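Local coordinates for protein internalin C2 (Listeria monocytogenes serotype 4b str. F2365, PDB 4FHO) that is a leucine-rich repeat internalin of Listeria that probably serves in adhesion to or invasion of host cells, at residues 80-84 with 98-103. Sequence-based numbering, arbitrary orientation.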
loop_
_atom_site.group_PDB
_atom_site.type_symbol
_atom_site.label_atom_id
_atom_site.label_comp_id
_atom_site.label_asym_id
_atom_site.label_seq_id
_atom_site.Cartn_x
_atom_site.Cartn_y
_atom_site.Cartn_z
ATOM N N GLN A 80 -4.444 -11.334 -9.336
ATOM C CA GLN A 80 -4.192 -12.540 -8.553
ATOM C C GLN A 80 -2.689 -12.742 -8.394
ATOM O O GLN A 80 -2.169 -13.815 -8.642
ATOM C CB GLN A 80 -4.877 -13.754 -9.196
ATOM C CG GLN A 80 -6.403 -13.639 -9.231
ATOM C CD GLN A 80 -6.909 -12.796 -10.382
ATOM O OE1 GLN A 80 -6.448 -12.941 -11.508
ATOM N NE2 GLN A 80 -7.823 -11.868 -10.091
ATOM N N ILE A 81 -2.012 -11.707 -7.915
ATOM C CA ILE A 81 -0.553 -11.712 -7.777
ATOM C C ILE A 81 -0.248 -12.338 -6.413
ATOM O O ILE A 81 -0.853 -11.956 -5.427
ATOM C CB ILE A 81 0.024 -10.271 -7.893
ATOM C CG1 ILE A 81 -0.195 -9.718 -9.319
ATOM C CG2 ILE A 81 1.511 -10.241 -7.561
ATOM C CD1 ILE A 81 -0.097 -8.213 -9.427
ATOM N N THR A 82 0.686 -13.291 -6.380
ATOM C CA THR A 82 1.143 -13.955 -5.147
ATOM C C THR A 82 2.602 -13.642 -4.743
ATOM O O THR A 82 2.958 -13.856 -3.589
ATOM C CB THR A 82 0.989 -15.483 -5.284
ATOM O OG1 THR A 82 1.755 -15.956 -6.402
ATOM C CG2 THR A 82 -0.480 -15.853 -5.518
ATOM N N ASP A 83 3.428 -13.148 -5.679
ATOM C CA ASP A 83 4.883 -12.978 -5.472
ATOM C C ASP A 83 5.293 -11.535 -5.830
ATOM O O ASP A 83 5.173 -11.112 -6.974
ATOM C CB ASP A 83 5.652 -13.976 -6.344
ATOM C CG ASP A 83 7.182 -13.915 -6.142
ATOM O OD1 ASP A 83 7.663 -13.334 -5.151
ATOM O OD2 ASP A 83 7.903 -14.471 -6.988
ATOM N N LEU A 84 5.795 -10.810 -4.844
ATOM C CA LEU A 84 6.230 -9.418 -5.010
ATOM C C LEU A 84 7.737 -9.270 -5.179
ATOM O O LEU A 84 8.239 -8.151 -5.248
ATOM C CB LEU A 84 5.731 -8.589 -3.817
ATOM C CG LEU A 84 4.204 -8.532 -3.645
ATOM C CD1 LEU A 84 3.855 -7.682 -2.440
ATOM C CD2 LEU A 84 3.493 -8.028 -4.900
ATOM N N LEU A 98 -1.978 -2.556 -4.415
ATOM C CA LEU A 98 -2.041 -4.011 -4.502
ATOM C C LEU A 98 -3.310 -4.617 -3.929
ATOM O O LEU A 98 -3.382 -5.845 -3.763
ATOM C CB LEU A 98 -0.801 -4.586 -3.819
ATOM C CG LEU A 98 0.531 -4.349 -4.526
ATOM C CD1 LEU A 98 1.643 -4.843 -3.621
ATOM C CD2 LEU A 98 0.559 -5.060 -5.873
ATOM N N SER A 99 -4.311 -3.769 -3.663
ATOM C CA SER A 99 -5.628 -4.164 -3.133
ATOM C C SER A 99 -6.256 -5.379 -3.855
ATOM O O SER A 99 -6.276 -5.413 -5.073
ATOM C CB SER A 99 -6.590 -2.962 -3.219
ATOM O OG SER A 99 -7.937 -3.341 -2.970
ATOM N N GLY A 100 -6.753 -6.350 -3.091
ATOM C CA GLY A 100 -7.430 -7.533 -3.642
ATOM C C GLY A 100 -6.543 -8.707 -4.059
ATOM O O GLY A 100 -7.066 -9.778 -4.345
ATOM N N ASN A 101 -5.215 -8.524 -4.094
ATOM C CA ASN A 101 -4.295 -9.571 -4.501
ATOM C C ASN A 101 -4.042 -10.532 -3.348
ATOM O O ASN A 101 -3.873 -10.087 -2.230
ATOM C CB ASN A 101 -2.946 -9.001 -4.995
ATOM C CG ASN A 101 -3.053 -8.352 -6.361
ATOM O OD1 ASN A 101 -3.026 -9.030 -7.383
ATOM N ND2 ASN A 101 -3.185 -7.027 -6.383
ATOM N N PRO A 102 -3.960 -11.849 -3.620
ATOM C CA PRO A 102 -3.738 -12.826 -2.536
ATOM C C PRO A 102 -2.270 -12.852 -2.078
ATOM O O PRO A 102 -1.579 -13.848 -2.282
ATOM C CB PRO A 102 -4.150 -14.146 -3.207
ATOM C CG PRO A 102 -3.737 -13.958 -4.605
ATOM C CD PRO A 102 -4.104 -12.531 -4.916
ATOM N N LEU A 103 -1.801 -11.774 -1.469
ATOM C CA LEU A 103 -0.380 -11.617 -1.102
ATOM C C LEU A 103 0.062 -12.520 0.047
ATOM O O LEU A 103 1.126 -13.117 -0.038
ATOM C CB LEU A 103 -0.040 -10.166 -0.771
ATOM C CG LEU A 103 -0.374 -9.121 -1.828
ATOM C CD1 LEU A 103 -0.074 -7.751 -1.234
ATOM C CD2 LEU A 103 0.372 -9.349 -3.142
HETATM O O HOH W 1 -8.528 -10.304 -7.288
HETATM O O HOH W 2 1.935 -15.503 -1.417
HETATM O O HOH W 3 3.187 -11.789 -1.554
#
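The carboxamide of Asn101 ties two successive turns of the chain together at both of its ends. Its OD1 takes the N-H of Ile81 at 2.9 Å, nearly straight from the donor (162°) though tilted 16° from the plane of the carboxamide. On the other side of the group, ND2 gives one proton to Leu98 O, also 2.9 Å away, and ND2 bonds to Leu76 O of the preceding turn as well. Leu98 O lies almost in the amide plane of Asn101, whereas ND2 stands above the carbonyl plane of Leu98, on the same face from which Asn101 N closes the type II turn of residues 98-101. With CG beside the backbone N (chi1 -73°), the carboxamide reaches across to 80-84, and the bonds at OD1 and ND2 fix its rotation. CB, CG1 and CD1 of Ile81 lie along Asn101 OD1, CB nearest at 3.3 Å. This is the asparagine ladder of leucine-rich repeats, in which a buried Asn, at the end of the turn that follows a short parallel strand (here 95-97), satisfies backbone groups of its own turn and the one before; stacked turns of this kind build the elongated internalin solenoid. Pro102, centre of an inverse gamma turn, follows at once and sets CD and CG of its ring against the backbone of Gln80 and Ile81, CD 3.3 Å from Ile81 O, while CG meets the methyl CG2 of Thr82. Deeper in, the leucines pack: Leu84 and Leu98 meet tip to tip, CD1 to CD1, and Leu103 crosses Leu84 at about a right angle, its CD2 lying 3.8 Å from CD2 of Leu84. Thr82 O and Leu103 O come within 4.1 Å of each other; one water donates to both, 2.9 Å from each, and a second lies equally near both, though it may not donate to both at once.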